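PDB 3HA9: uncharacterized Thioredoxin-like protein from Aeropyrum pernix, which is of unknown function but, with its thioredoxin-like fold and CxxC disulfide, probably acts as an oxidoreductase or antioxidant protein. Local coordinates for residues L42-A47 against Y133-D138; I74-A79 against F126-I131; L22-G27 against S112-M117; N33-D38 against E68-A73. All coordinates share one frame; numbering follows the deposited sequence.

Overall arrangement
Contact 1 is the core: two central strands, 39-45 and 133-138, joined by regular backbone hydrogen bonds near the middle of the chain. The other three sit further out and all reach the same sheet. Contacts 2 and 4 use the two ends of strand 69-75, their centres about 19 Å apart. Contact 2, near the disulfide, is aromatic and aliphatic packing between loops, whereas contact 4 combines weak hydrogen bonds with a close pair of carboxylates at the surface. Contact 3 lies on the outer strand 114-117, where a single backbone bond and bridging water join crossing chains. The Trp43 backbone bonds to Ile72 and Ile74, joining contact 1 to strand 69-75 of contacts 2 and 4.

Contact 1. Residues L42-A47 against Y133-D138; sequences LWFMAA and YIVIMD
Two neighbouring strands at the heart of the mixed sheet meet here: Leu42, Trp43 and Phe44 lie opposite Val135, Ile134 and Tyr133, with strand axes 4.8 Å apart and antiparallel at 167°. Leu42 and Val135 form a hydrogen-bonded pair, Leu42 N to Val135 O at 2.8 Å and Val135 N to Leu42 O at 2.9 Å. Phe44 and Tyr133 do the same, with Phe44 N giving to Tyr133 O at 2.8 Å and Tyr133 N to Phe44 O at 3.0 Å. Between them sits the non-hydrogen-bonded pair of Trp43 and Ile134. Ile134 doubles back at chi2 (-75°), which carries its CD1 to 3.5 Å from Trp43 CD1. Met45 CG lies over the centre of one face of that indole, and Trp43 NE1 bonds to Asp132 OD1. This is the face of the thioredoxin-like sheet covered by helix 52-65, where Trp43 also meets Cys52 of the Cys49-Cys52 disulfide. On the other face, the side chains of Leu42, Phe44, Tyr133 and Val135 gather. Leu42 CB and Val135 CB are neighbours at 4.1 Å, while Phe44 CE2 meets Val135 CG2, also at 4.1 Å, the two side chains slanting across each other. Tyr133 O lies in the plane of the Phe44 ring, at its edge, and Phe44 packs further onto Val128 in the loop before Asp132.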
loop_
_atom_site.group_PDB
_atom_site.type_symbol
_atom_site.label_atom_id
_atom_site.label_comp_id
_atom_site.label_asym_id
_atom_site.label_seq_id
_atom_site.Cartn_x
_atom_site.Cartn_y
_atom_site.Cartn_z
ATOM N N LEU A 42 -1.232 -1.823 -2.875
ATOM C CA LEU A 42 -0.693 -1.116 -1.719
ATOM C C LEU A 42 -1.698 -1.270 -0.589
ATOM O O LEU A 42 -2.848 -0.864 -0.721
ATOM C CB LEU A 42 -0.457 0.375 -2.023
ATOM C CG LEU A 42 0.392 0.713 -3.247
ATOM C CD1 LEU A 42 0.671 2.231 -3.265
ATOM C CD2 LEU A 42 1.701 -0.055 -3.216
ATOM N N TRP A 43 -1.283 -1.904 0.502
ATOM C CA TRP A 43 -2.194 -2.122 1.609
ATOM C C TRP A 43 -1.710 -1.299 2.800
ATOM O O TRP A 43 -0.691 -1.639 3.408
ATOM C CB TRP A 43 -2.224 -3.607 1.967
ATOM C CG TRP A 43 -3.127 -3.895 3.142
ATOM C CD1 TRP A 43 -4.252 -3.207 3.502
ATOM C CD2 TRP A 43 -2.966 -4.937 4.097
ATOM N NE1 TRP A 43 -4.801 -3.755 4.635
ATOM C CE2 TRP A 43 -4.030 -4.821 5.023
ATOM C CE3 TRP A 43 -2.009 -5.948 4.281
ATOM C CZ2 TRP A 43 -4.179 -5.694 6.119
ATOM C CZ3 TRP A 43 -2.162 -6.832 5.386
ATOM C CH2 TRP A 43 -3.249 -6.695 6.279
ATOM N N PHE A 44 -2.447 -0.223 3.111
ATOM C CA PHE A 44 -2.091 0.669 4.228
ATOM C C PHE A 44 -2.745 0.123 5.473
ATOM O O PHE A 44 -3.962 -0.040 5.505
ATOM C CB PHE A 44 -2.589 2.086 3.941
ATOM C CG PHE A 44 -1.842 2.759 2.820
ATOM C CD1 PHE A 44 -0.745 3.579 3.115
ATOM C CD2 PHE A 44 -2.197 2.540 1.474
ATOM C CE1 PHE A 44 -0.025 4.200 2.090
ATOM C CE2 PHE A 44 -1.479 3.158 0.431
ATOM C CZ PHE A 44 -0.405 3.967 0.729
ATOM N N MET A 45 -1.927 -0.186 6.479
ATOM C CA MET A 45 -2.420 -0.945 7.637
ATOM C C MET A 45 -1.657 -0.610 8.915
ATOM O O MET A 45 -0.767 0.244 8.908
ATOM C CB MET A 45 -2.434 -2.460 7.333
ATOM C CG MET A 45 -1.142 -3.045 6.704
ATOM S SD MET A 45 0.322 -3.081 7.776
ATOM C CE MET A 45 -0.134 -4.416 8.862
ATOM N N ALA A 46 -2.044 -1.264 10.006
ATOM C CA ALA A 46 -1.361 -1.154 11.302
ATOM C C ALA A 46 -1.502 -2.499 11.970
ATOM O O ALA A 46 -2.507 -3.200 11.754
ATOM C CB ALA A 46 -2.007 -0.048 12.160
ATOM N N ALA A 47 -0.509 -2.872 12.772
ATOM C CA ALA A 47 -0.478 -4.220 13.336
ATOM C C ALA A 47 -1.612 -4.472 14.326
ATOM O O ALA A 47 -2.040 -5.610 14.504
ATOM C CB ALA A 47 0.871 -4.499 13.968
ATOM N N TYR A 133 -6.688 0.189 4.328
ATOM C CA TYR A 133 -7.018 0.899 3.097
ATOM C C TYR A 133 -6.212 0.304 1.971
ATOM O O TYR A 133 -5.032 0.028 2.132
ATOM C CB TYR A 133 -6.694 2.401 3.271
ATOM C CG TYR A 133 -7.138 3.296 2.118
ATOM C CD1 TYR A 133 -8.429 3.834 2.085
ATOM C CD2 TYR A 133 -6.250 3.625 1.084
ATOM C CE1 TYR A 133 -8.827 4.657 1.040
ATOM C CE2 TYR A 133 -6.650 4.444 0.012
ATOM C CZ TYR A 133 -7.937 4.958 0.013
ATOM O OH TYR A 133 -8.350 5.758 -1.023
ATOM N N ILE A 134 -6.860 0.124 0.824
ATOM C CA ILE A 134 -6.290 -0.611 -0.300
ATOM C C ILE A 134 -6.207 0.308 -1.517
ATOM O O ILE A 134 -7.174 1.007 -1.833
ATOM C CB ILE A 134 -7.201 -1.843 -0.623
ATOM C CG1 ILE A 134 -7.043 -2.939 0.449
ATOM C CG2 ILE A 134 -6.960 -2.384 -2.047
ATOM C CD1 ILE A 134 -5.741 -3.729 0.348
ATOM N N VAL A 135 -5.039 0.361 -2.155
ATOM C CA VAL A 135 -4.906 0.952 -3.504
ATOM C C VAL A 135 -4.434 -0.136 -4.470
ATOM O O VAL A 135 -3.384 -0.751 -4.255
ATOM C CB VAL A 135 -3.900 2.124 -3.521
ATOM C CG1 VAL A 135 -3.815 2.756 -4.932
ATOM C CG2 VAL A 135 -4.308 3.172 -2.506
ATOM N N ILE A 136 -5.198 -0.371 -5.536
ATOM C CA ILE A 136 -4.778 -1.335 -6.566
ATOM C C ILE A 136 -4.410 -0.576 -7.834
ATOM O O ILE A 136 -5.203 0.241 -8.308
ATOM C CB ILE A 136 -5.877 -2.362 -6.880
ATOM C CG1 ILE A 136 -6.307 -3.068 -5.594
ATOM C CG2 ILE A 136 -5.374 -3.380 -7.928
ATOM C CD1 ILE A 136 -7.525 -3.980 -5.760
ATOM N N MET A 137 -3.200 -0.828 -8.340
ATOM C CA MET A 137 -2.681 -0.162 -9.540
ATOM C C MET A 137 -2.160 -1.193 -10.541
ATOM O O MET A 137 -1.750 -2.284 -10.152
ATOM C CB MET A 137 -1.509 0.758 -9.176
ATOM C CG MET A 137 -1.875 2.166 -8.745
ATOM S SD MET A 137 -0.441 3.055 -8.013
ATOM C CE MET A 137 0.775 1.916 -8.255
ATOM N N ASP A 138 -2.156 -0.830 -11.822
ATOM C CA ASP A 138 -1.433 -1.607 -12.832
ATOM C C ASP A 138 -0.037 -1.003 -13.054
ATOM O O ASP A 138 0.313 -0.023 -12.414
ATOM C CB ASP A 138 -2.242 -1.728 -14.131
ATOM C CG ASP A 138 -2.431 -0.390 -14.847
ATOM O OD1 ASP A 138 -1.679 0.576 -14.594
ATOM O OD2 ASP A 138 -3.351 -0.320 -15.679
#

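Contact 2. Residues I74-A79 against F126-I131; sequences IDFWTA and FNVRSI
Phe76 and Ile131 come closest along the backbone, yet their CA atoms are 8.1 Å apart and no hydrogen bond joins the two segments. Strand 69-75 ends at Asp75, and the chain then turns sharply. Asp75 OD1 accepts from Trp77 N at 2.9 Å, met nearly along its C-O axis, which makes an Asx turn. Trp77 is then the centre of an inverse gamma turn, closed by a weak bond from Thr78 N to Phe76 O, and Thr78 OG1 caps Ala81 N at the start of the next helix. In the second segment Asn127, with phi at 54°, is the C-prime residue of a Schellman motif that ends helix 121-125.

Side chains bridge the gap. Phe76 has chi1 at 69°, its CG lodged between the backbone N and the carbonyl carbon, and the ring reaches over to the loop. Ser130 O stands at the ring edge near its plane, 3.5 Å from Phe76 CZ. Ile131 CG2 serves both aromatics, 3.7 Å from Phe76 CZ and 4.1 Å from Trp77 CZ3, while Val128 CG1 lies 4.3 Å from Phe76 CE2. Trp77 NE1 also bonds to Pro93 O, and its ring meets Trp48 edge-to-face. Ile131 touches Trp48 as well, and Cys49 of the disulfide. The loop entering strand 133-138 thus faces the disulfide, and it probably corresponds to the loop that carries the cis-proline in classical thioredoxins.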
loop_
_atom_site.group_PDB
_atom_site.type_symbol
_atom_site.label_atom_id
_atom_site.label_comp_id
_atom_site.label_asym_id
_atom_site.label_seq_id
_atom_site.Cartn_x
_atom_site.Cartn_y
_atom_site.Cartn_z
ATOM N N ILE A 74 2.003 -1.829 3.913
ATOM C CA ILE A 74 2.545 -0.519 4.292
ATOM C C ILE A 74 2.027 -0.211 5.681
ATOM O O ILE A 74 0.861 0.144 5.830
ATOM C CB ILE A 74 2.131 0.616 3.326
ATOM C CG1 ILE A 74 2.644 0.336 1.920
ATOM C CG2 ILE A 74 2.685 1.979 3.849
ATOM C CD1 ILE A 74 2.097 1.286 0.814
ATOM N N ASP A 75 2.889 -0.344 6.689
ATOM C CA ASP A 75 2.475 -0.042 8.056
ATOM C C ASP A 75 2.816 1.414 8.260
ATOM O O ASP A 75 4.000 1.779 8.266
ATOM C CB ASP A 75 3.233 -0.935 9.059
ATOM C CG ASP A 75 2.758 -0.754 10.503
ATOM O OD1 ASP A 75 2.182 0.301 10.832
ATOM O OD2 ASP A 75 2.965 -1.689 11.315
ATOM N N PHE A 76 1.784 2.249 8.409
ATOM C CA PHE A 76 2.007 3.678 8.573
ATOM C C PHE A 76 1.858 4.115 10.018
ATOM O O PHE A 76 1.864 5.322 10.313
ATOM C CB PHE A 76 1.118 4.509 7.604
ATOM C CG PHE A 76 -0.369 4.475 7.905
ATOM C CD1 PHE A 76 -0.963 5.455 8.714
ATOM C CD2 PHE A 76 -1.180 3.516 7.310
ATOM C CE1 PHE A 76 -2.345 5.465 8.943
ATOM C CE2 PHE A 76 -2.562 3.509 7.529
ATOM C CZ PHE A 76 -3.143 4.496 8.343
ATOM N N TRP A 77 1.737 3.144 10.934
ATOM C CA TRP A 77 1.529 3.483 12.337
ATOM C C TRP A 77 2.896 3.714 13.005
ATOM O O TRP A 77 3.352 2.940 13.845
ATOM C CB TRP A 77 0.671 2.417 13.042
ATOM C CG TRP A 77 0.035 2.974 14.291
ATOM C CD1 TRP A 77 0.455 2.795 15.570
ATOM C CD2 TRP A 77 -1.093 3.844 14.349
ATOM N NE1 TRP A 77 -0.368 3.477 16.438
ATOM C CE2 TRP A 77 -1.330 4.126 15.710
ATOM C CE3 TRP A 77 -1.953 4.387 13.381
ATOM C CZ2 TRP A 77 -2.367 4.957 16.132
ATOM C CZ3 TRP A 77 -3.003 5.214 13.810
ATOM C CH2 TRP A 77 -3.193 5.482 15.179
ATOM N N THR A 78 3.549 4.797 12.582
ATOM C CA THR A 78 4.905 5.118 12.995
ATOM C C THR A 78 4.938 6.452 13.729
ATOM O O THR A 78 4.027 7.273 13.574
ATOM C CB THR A 78 5.829 5.283 11.758
ATOM O OG1 THR A 78 5.337 6.351 10.927
ATOM C CG2 THR A 78 5.900 3.990 10.951
ATOM N N ALA A 79 6.000 6.678 14.507
ATOM C CA ALA A 79 6.102 7.920 15.280
ATOM C C ALA A 79 5.962 9.149 14.386
ATOM O O ALA A 79 5.287 10.117 14.753
ATOM C CB ALA A 79 7.414 7.957 16.055
ATOM N N PHE A 126 -1.493 9.088 -1.211
ATOM C CA PHE A 126 -2.605 8.264 -1.675
ATOM C C PHE A 126 -3.932 8.568 -0.991
ATOM O O PHE A 126 -4.896 7.812 -1.128
ATOM C CB PHE A 126 -2.229 6.786 -1.578
ATOM C CG PHE A 126 -1.231 6.387 -2.625
ATOM C CD1 PHE A 126 -1.648 6.150 -3.928
ATOM C CD2 PHE A 126 0.120 6.324 -2.325
ATOM C CE1 PHE A 126 -0.724 5.828 -4.914
ATOM C CE2 PHE A 126 1.040 5.983 -3.305
ATOM C CZ PHE A 126 0.613 5.739 -4.588
ATOM N N ASN A 127 -3.990 9.688 -0.285
ATOM C CA ASN A 127 -5.267 10.124 0.295
ATOM C C ASN A 127 -5.898 9.018 1.139
ATOM O O ASN A 127 -7.102 8.733 1.052
ATOM C CB ASN A 127 -6.198 10.619 -0.827
ATOM C CG ASN A 127 -5.518 11.650 -1.701
ATOM O OD1 ASN A 127 -4.788 12.508 -1.205
ATOM N ND2 ASN A 127 -5.744 11.569 -3.002
ATOM N N VAL A 128 -5.066 8.416 1.972
ATOM C CA VAL A 128 -5.447 7.206 2.726
ATOM C C VAL A 128 -6.477 7.563 3.798
ATOM O O VAL A 128 -6.251 8.470 4.610
ATOM C CB VAL A 128 -4.210 6.563 3.332
ATOM C CG1 VAL A 128 -4.574 5.402 4.238
ATOM C CG2 VAL A 128 -3.273 6.091 2.191
ATOM N N ARG A 129 -7.591 6.839 3.795
ATOM C CA ARG A 129 -8.767 7.213 4.597
ATOM C C ARG A 129 -8.938 6.414 5.896
ATOM O O ARG A 129 -9.819 6.725 6.692
ATOM C CB ARG A 129 -10.045 7.063 3.739
ATOM C CG ARG A 129 -10.087 7.972 2.516
ATOM C CD ARG A 129 -11.469 7.925 1.879
ATOM N NE ARG A 129 -12.391 8.850 2.537
ATOM C CZ ARG A 129 -12.414 10.162 2.298
ATOM N NH1 ARG A 129 -11.578 10.698 1.415
ATOM N NH2 ARG A 129 -13.286 10.943 2.919
ATOM N N SER A 130 -8.106 5.393 6.117
ATOM C CA SER A 130 -8.271 4.508 7.299
ATOM C C SER A 130 -7.024 3.671 7.514
ATOM O O SER A 130 -6.086 3.739 6.709
ATOM C CB SER A 130 -9.460 3.562 7.088
ATOM O OG SER A 130 -9.120 2.537 6.150
ATOM N N ILE A 131 -7.014 2.896 8.598
ATOM C CA ILE A 131 -5.903 1.979 8.876
ATOM C C ILE A 131 -6.078 0.596 8.233
ATOM O O ILE A 131 -5.378 -0.345 8.588
ATOM C CB ILE A 131 -5.668 1.820 10.409
ATOM C CG1 ILE A 131 -6.922 1.262 11.079
ATOM C CG2 ILE A 131 -5.254 3.162 11.027
ATOM C CD1 ILE A 131 -6.732 0.924 12.558
#

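Contact 3. Residues L22-G27 against S112-M117; sequences LTTIDG and SWIMVM
The flat group at the centre is the peptide carbonyl of Met115, approached by Ile25 N from above its plane. The donor stands 36° out of that plane, so this 2.8 Å bond from Ile25 N to Met115 O does not use a lone-pair direction, and it is bent, with 147° at the hydrogen. Thr24 CA also comes close to the same oxygen, 3.2 Å from Met115 O. This is a single bridge, between Thr24 and Val116, and the two backbones run 88° apart. Strand 114-117 is the outermost on its side of the thioredoxin-like sheet, bonded along its other edge to strand 69-75. The small hairpin 22-23/29-30 crosses it here, its type I turn running from Thr24 to Gly27. Beyond the bridge, water takes over. One molecule accepts from Thr23 N at 2.9 Å and donates to Met117 O at 3.2 Å; a second donates to Met117 O at 2.9 Å, but its link to Thr23 OG1 is doubtful, since that side chain has two conformers. Ile25 and Met115 run alongside each other in the same direction, with Ile25 CG2 3.8 Å from Met115 CB, and Phe101 of helix 98-108 covers both. At the inner end Leu22 CB rests 4.0 Å from Val116 CG2, and both residues also meet Ile72. Asp26, out on the turn, forms a salt bridge with Arg102 of that same helix.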
loop_
_atom_site.group_PDB
_atom_site.type_symbol
_atom_site.label_atom_id
_atom_site.label_comp_id
_atom_site.label_asym_id
_atom_site.label_seq_id
_atom_site.Cartn_x
_atom_site.Cartn_y
_atom_site.Cartn_z
ATOM N N LEU A 22 9.057 3.968 -2.158
ATOM C CA LEU A 22 8.721 3.313 -0.905
ATOM C C LEU A 22 10.015 2.942 -0.196
ATOM O O LEU A 22 10.985 2.600 -0.856
ATOM C CB LEU A 22 7.940 2.029 -1.189
ATOM C CG LEU A 22 6.761 2.094 -2.166
ATOM C CD1 LEU A 22 6.684 0.814 -2.983
ATOM C CD2 LEU A 22 5.486 2.317 -1.407
ATOM N N THR A 23 10.020 3.016 1.134
ATOM C CA THR A 23 11.147 2.548 1.952
ATOM C C THR A 23 10.763 1.226 2.605
ATOM O O THR A 23 9.831 1.195 3.422
ATOM C CB THR A 23 11.503 3.542 3.091
ATOM O OG1 THR A 23 10.373 3.715 3.964
ATOM C CG2 THR A 23 11.927 4.892 2.537
ATOM N N THR A 24 11.450 0.139 2.262
ATOM C CA THR A 24 11.111 -1.155 2.869
ATOM C C THR A 24 11.498 -1.194 4.347
ATOM O O THR A 24 12.264 -0.347 4.816
ATOM C CB THR A 24 11.734 -2.358 2.137
ATOM O OG1 THR A 24 13.146 -2.410 2.394
ATOM C CG2 THR A 24 11.449 -2.291 0.642
ATOM N N ILE A 25 10.970 -2.179 5.068
ATOM C CA ILE A 25 11.170 -2.306 6.522
ATOM C C ILE A 25 12.659 -2.415 6.859
ATOM O O ILE A 25 13.096 -2.059 7.966
ATOM C CB ILE A 25 10.356 -3.502 7.090
ATOM C CG1 ILE A 25 10.356 -3.492 8.631
ATOM C CG2 ILE A 25 10.798 -4.855 6.451
ATOM C CD1 ILE A 25 9.512 -4.574 9.269
ATOM N N ASP A 26 13.427 -2.876 5.875
ATOM C CA ASP A 26 14.867 -3.033 6.004
ATOM C C ASP A 26 15.647 -1.785 5.580
ATOM O O ASP A 26 16.873 -1.723 5.746
ATOM C CB ASP A 26 15.304 -4.267 5.218
ATOM C CG ASP A 26 14.768 -5.554 5.828
ATOM O OD1 ASP A 26 14.933 -5.731 7.050
ATOM O OD2 ASP A 26 14.190 -6.387 5.100
ATOM N N GLY A 27 14.929 -0.796 5.049
ATOM C CA GLY A 27 15.511 0.500 4.703
ATOM C C GLY A 27 15.893 0.688 3.246
ATOM O O GLY A 27 16.536 1.677 2.908
ATOM N N SER A 112 6.045 -13.805 0.839
ATOM C CA SER A 112 6.456 -13.181 -0.405
ATOM C C SER A 112 6.214 -11.658 -0.450
ATOM O O SER A 112 6.759 -10.977 -1.318
ATOM C CB SER A 112 5.776 -13.855 -1.609
ATOM O OG SER A 112 4.424 -13.445 -1.736
ATOM N N TRP A 113 5.406 -11.123 0.463
ATOM C CA TRP A 113 5.040 -9.694 0.410
ATOM C C TRP A 113 6.180 -8.756 0.738
ATOM O O TRP A 113 7.006 -9.042 1.587
ATOM C CB TRP A 113 3.900 -9.389 1.376
ATOM C CG TRP A 113 2.645 -10.092 1.099
ATOM C CD1 TRP A 113 2.330 -10.820 -0.022
ATOM C CD2 TRP A 113 1.491 -10.119 1.930
ATOM N NE1 TRP A 113 1.053 -11.309 0.076
ATOM C CE2 TRP A 113 0.510 -10.889 1.260
ATOM C CE3 TRP A 113 1.183 -9.569 3.191
ATOM C CZ2 TRP A 113 -0.745 -11.132 1.801
ATOM C CZ3 TRP A 113 -0.082 -9.813 3.730
ATOM C CH2 TRP A 113 -1.028 -10.583 3.034
ATOM N N ILE A 114 6.188 -7.592 0.093
ATOM C CA ILE A 114 7.128 -6.533 0.443
ATOM C C ILE A 114 6.557 -5.825 1.673
ATOM O O ILE A 114 5.367 -5.580 1.730
ATOM C CB ILE A 114 7.278 -5.557 -0.760
ATOM C CG1 ILE A 114 7.768 -6.317 -2.007
ATOM C CG2 ILE A 114 8.197 -4.363 -0.427
ATOM C CD1 ILE A 114 7.746 -5.485 -3.289
ATOM N N MET A 115 7.397 -5.519 2.655
ATOM C CA MET A 115 6.949 -4.822 3.866
ATOM C C MET A 115 7.581 -3.419 3.893
ATOM O O MET A 115 8.784 -3.245 3.684
ATOM C CB MET A 115 7.290 -5.616 5.145
ATOM C CG MET A 115 6.384 -6.872 5.436
ATOM S SD MET A 115 7.017 -7.843 6.837
ATOM C CE MET A 115 8.297 -8.808 6.082
ATOM N N VAL A 116 6.753 -2.410 4.138
ATOM C CA VAL A 116 7.183 -1.016 4.085
ATOM C C VAL A 116 6.636 -0.338 5.327
ATOM O O VAL A 116 5.535 -0.653 5.748
ATOM C CB VAL A 116 6.595 -0.315 2.807
ATOM C CG1 VAL A 116 6.686 1.182 2.874
ATOM C CG2 VAL A 116 7.315 -0.815 1.548
ATOM N N MET A 117 7.410 0.552 5.936
ATOM C CA MET A 117 6.859 1.397 6.995
ATOM C C MET A 117 6.848 2.831 6.469
ATOM O O MET A 117 7.826 3.278 5.833
ATOM C CB MET A 117 7.640 1.238 8.314
ATOM C CG MET A 117 7.621 -0.195 8.933
ATOM S SD MET A 117 8.058 -0.324 10.709
ATOM C CE MET A 117 6.414 -0.143 11.424
HETATM O O HOH W 1 7.881 4.072 2.752
HETATM O O HOH W 2 10.449 3.643 6.990
#

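Contact 4. Residues N33-D38 against E68-A73; sequences NNVGGD and EISVIA
Asp38 N and Glu68 O make the shortest polar contact, 2.6 Å, though the bond is weak because it is bent to 129°. Next to it, Gly37 N reaches Ser70 OG at 2.9 Å, again weak. A chi1 of -69° sets Ser70 OG beside its own backbone N, where it accepts from Gly37 N. Gly37 has no side chain in the way, and its CA comes within 3.1 Å of Glu68 O. The Glu68 chain bends at chi2 (-53°), which curls its carboxylate back over Asp38, with Glu68 OE1 2.9 Å from Asp38 N. The same oxygen lies 3.4 Å from Asp38 OD2, a close meeting of like charges that might raise the pKa of one of the acids. Further in, the loop turns apolar. Val35 CG1 presses on Ser70 CB at 3.4 Å, tighter than usual for two carbons, while Val35 CG2 and Ile72 CD1 meet tip to tip at 3.8 Å. Lys139 NZ donates hydrogen bonds to both Val35 O and Gly37 O. The segment 33-38 leads straight into strand 39-45, which pairs in parallel with 69-75; helix 52-65 makes the beta-alpha-beta crossover between them. Val35 and Ile72 both pack on Val40, whereas Ile69 and Val71 point away from the loop, onto Leu62 and Thr63 of that helix.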
loop_
_atom_site.group_PDB
_atom_site.type_symbol
_atom_site.label_atom_id
_atom_site.label_comp_id
_atom_site.label_asym_id
_atom_site.label_seq_id
_atom_site.Cartn_x
_atom_site.Cartn_y
_atom_site.Cartn_z
ATOM N N ASN A 33 9.039 -0.147 -10.637
ATOM C CA ASN A 33 10.005 -0.907 -11.448
ATOM C C ASN A 33 10.582 -2.116 -10.726
ATOM O O ASN A 33 10.873 -3.137 -11.348
ATOM C CB ASN A 33 11.175 -0.016 -11.877
ATOM C CG ASN A 33 10.763 1.074 -12.830
ATOM O OD1 ASN A 33 10.941 0.951 -14.045
ATOM N ND2 ASN A 33 10.209 2.158 -12.289
ATOM N N ASN A 34 10.762 -1.983 -9.414
ATOM C CA ASN A 34 11.327 -3.046 -8.595
ATOM C C ASN A 34 10.299 -4.100 -8.170
ATOM O O ASN A 34 10.663 -5.116 -7.563
ATOM C CB ASN A 34 12.029 -2.456 -7.364
ATOM N N VAL A 35 9.027 -3.870 -8.496
ATOM C CA VAL A 35 7.949 -4.779 -8.082
ATOM C C VAL A 35 7.605 -5.748 -9.215
ATOM O O VAL A 35 7.457 -5.335 -10.363
ATOM C CB VAL A 35 6.690 -4.003 -7.610
ATOM C CG1 VAL A 35 5.620 -4.958 -7.080
ATOM C CG2 VAL A 35 7.063 -2.992 -6.536
ATOM N N GLY A 36 7.470 -7.027 -8.878
ATOM C CA GLY A 36 7.322 -8.086 -9.875
ATOM C C GLY A 36 6.006 -8.250 -10.618
ATOM O O GLY A 36 6.016 -8.568 -11.800
ATOM N N GLY A 37 4.872 -8.042 -9.953
ATOM C CA GLY A 37 3.578 -8.434 -10.544
ATOM C C GLY A 37 3.083 -7.669 -11.772
ATOM O O GLY A 37 3.754 -6.770 -12.268
ATOM N N ASP A 38 1.905 -8.032 -12.277
ATOM C CA ASP A 38 1.182 -7.170 -13.218
ATOM C C ASP A 38 0.270 -6.204 -12.455
ATOM O O ASP A 38 -0.075 -5.130 -12.946
ATOM C CB ASP A 38 0.345 -7.999 -14.191
ATOM C CG ASP A 38 1.169 -8.582 -15.327
ATOM O OD1 ASP A 38 2.289 -8.080 -15.592
ATOM O OD2 ASP A 38 0.689 -9.548 -15.962
ATOM N N GLU A 68 0.246 -13.001 -10.570
ATOM C CA GLU A 68 0.609 -11.690 -11.090
ATOM C C GLU A 68 0.347 -10.543 -10.113
ATOM O O GLU A 68 0.663 -9.403 -10.404
ATOM C CB GLU A 68 -0.028 -11.424 -12.458
ATOM C CG GLU A 68 0.701 -12.112 -13.606
ATOM C CD GLU A 68 2.201 -11.795 -13.648
ATOM O OE1 GLU A 68 2.592 -10.622 -13.417
ATOM O OE2 GLU A 68 2.989 -12.723 -13.919
ATOM N N ILE A 69 -0.222 -10.849 -8.955
ATOM C CA ILE A 69 -0.403 -9.836 -7.905
ATOM C C ILE A 69 0.833 -9.717 -7.008
ATOM O O ILE A 69 1.384 -10.734 -6.546
ATOM C CB ILE A 69 -1.614 -10.155 -7.001
ATOM C CG1 ILE A 69 -2.910 -10.034 -7.789
ATOM C CG2 ILE A 69 -1.623 -9.245 -5.739
ATOM C CD1 ILE A 69 -4.097 -10.575 -7.039
ATOM N N SER A 70 1.254 -8.478 -6.748
ATOM C CA SER A 70 2.262 -8.218 -5.718
ATOM C C SER A 70 1.645 -7.358 -4.642
ATOM O O SER A 70 1.206 -6.251 -4.932
ATOM C CB SER A 70 3.487 -7.515 -6.302
ATOM O OG SER A 70 4.214 -8.385 -7.171
ATOM N N VAL A 71 1.600 -7.870 -3.416
ATOM C CA VAL A 71 1.118 -7.097 -2.265
ATOM C C VAL A 71 2.273 -6.356 -1.592
ATOM O O VAL A 71 3.342 -6.944 -1.291
ATOM C CB VAL A 71 0.393 -8.007 -1.218
ATOM C CG1 VAL A 71 0.090 -7.227 0.083
ATOM C CG2 VAL A 71 -0.878 -8.611 -1.831
ATOM N N ILE A 72 2.071 -5.063 -1.366
ATOM C CA ILE A 72 3.008 -4.274 -0.576
ATOM C C ILE A 72 2.287 -3.872 0.721
ATOM O O ILE A 72 1.323 -3.102 0.671
ATOM C CB ILE A 72 3.528 -3.041 -1.341
ATOM C CG1 ILE A 72 4.104 -3.481 -2.714
ATOM C CG2 ILE A 72 4.535 -2.281 -0.484
ATOM C CD1 ILE A 72 4.687 -2.370 -3.582
ATOM N N ALA A 73 2.724 -4.438 1.854
ATOM C CA ALA A 73 2.137 -4.126 3.163
ATOM C C ALA A 73 2.800 -2.877 3.686
ATOM O O ALA A 73 4.015 -2.856 3.863
ATOM C CB ALA A 73 2.314 -5.286 4.147
#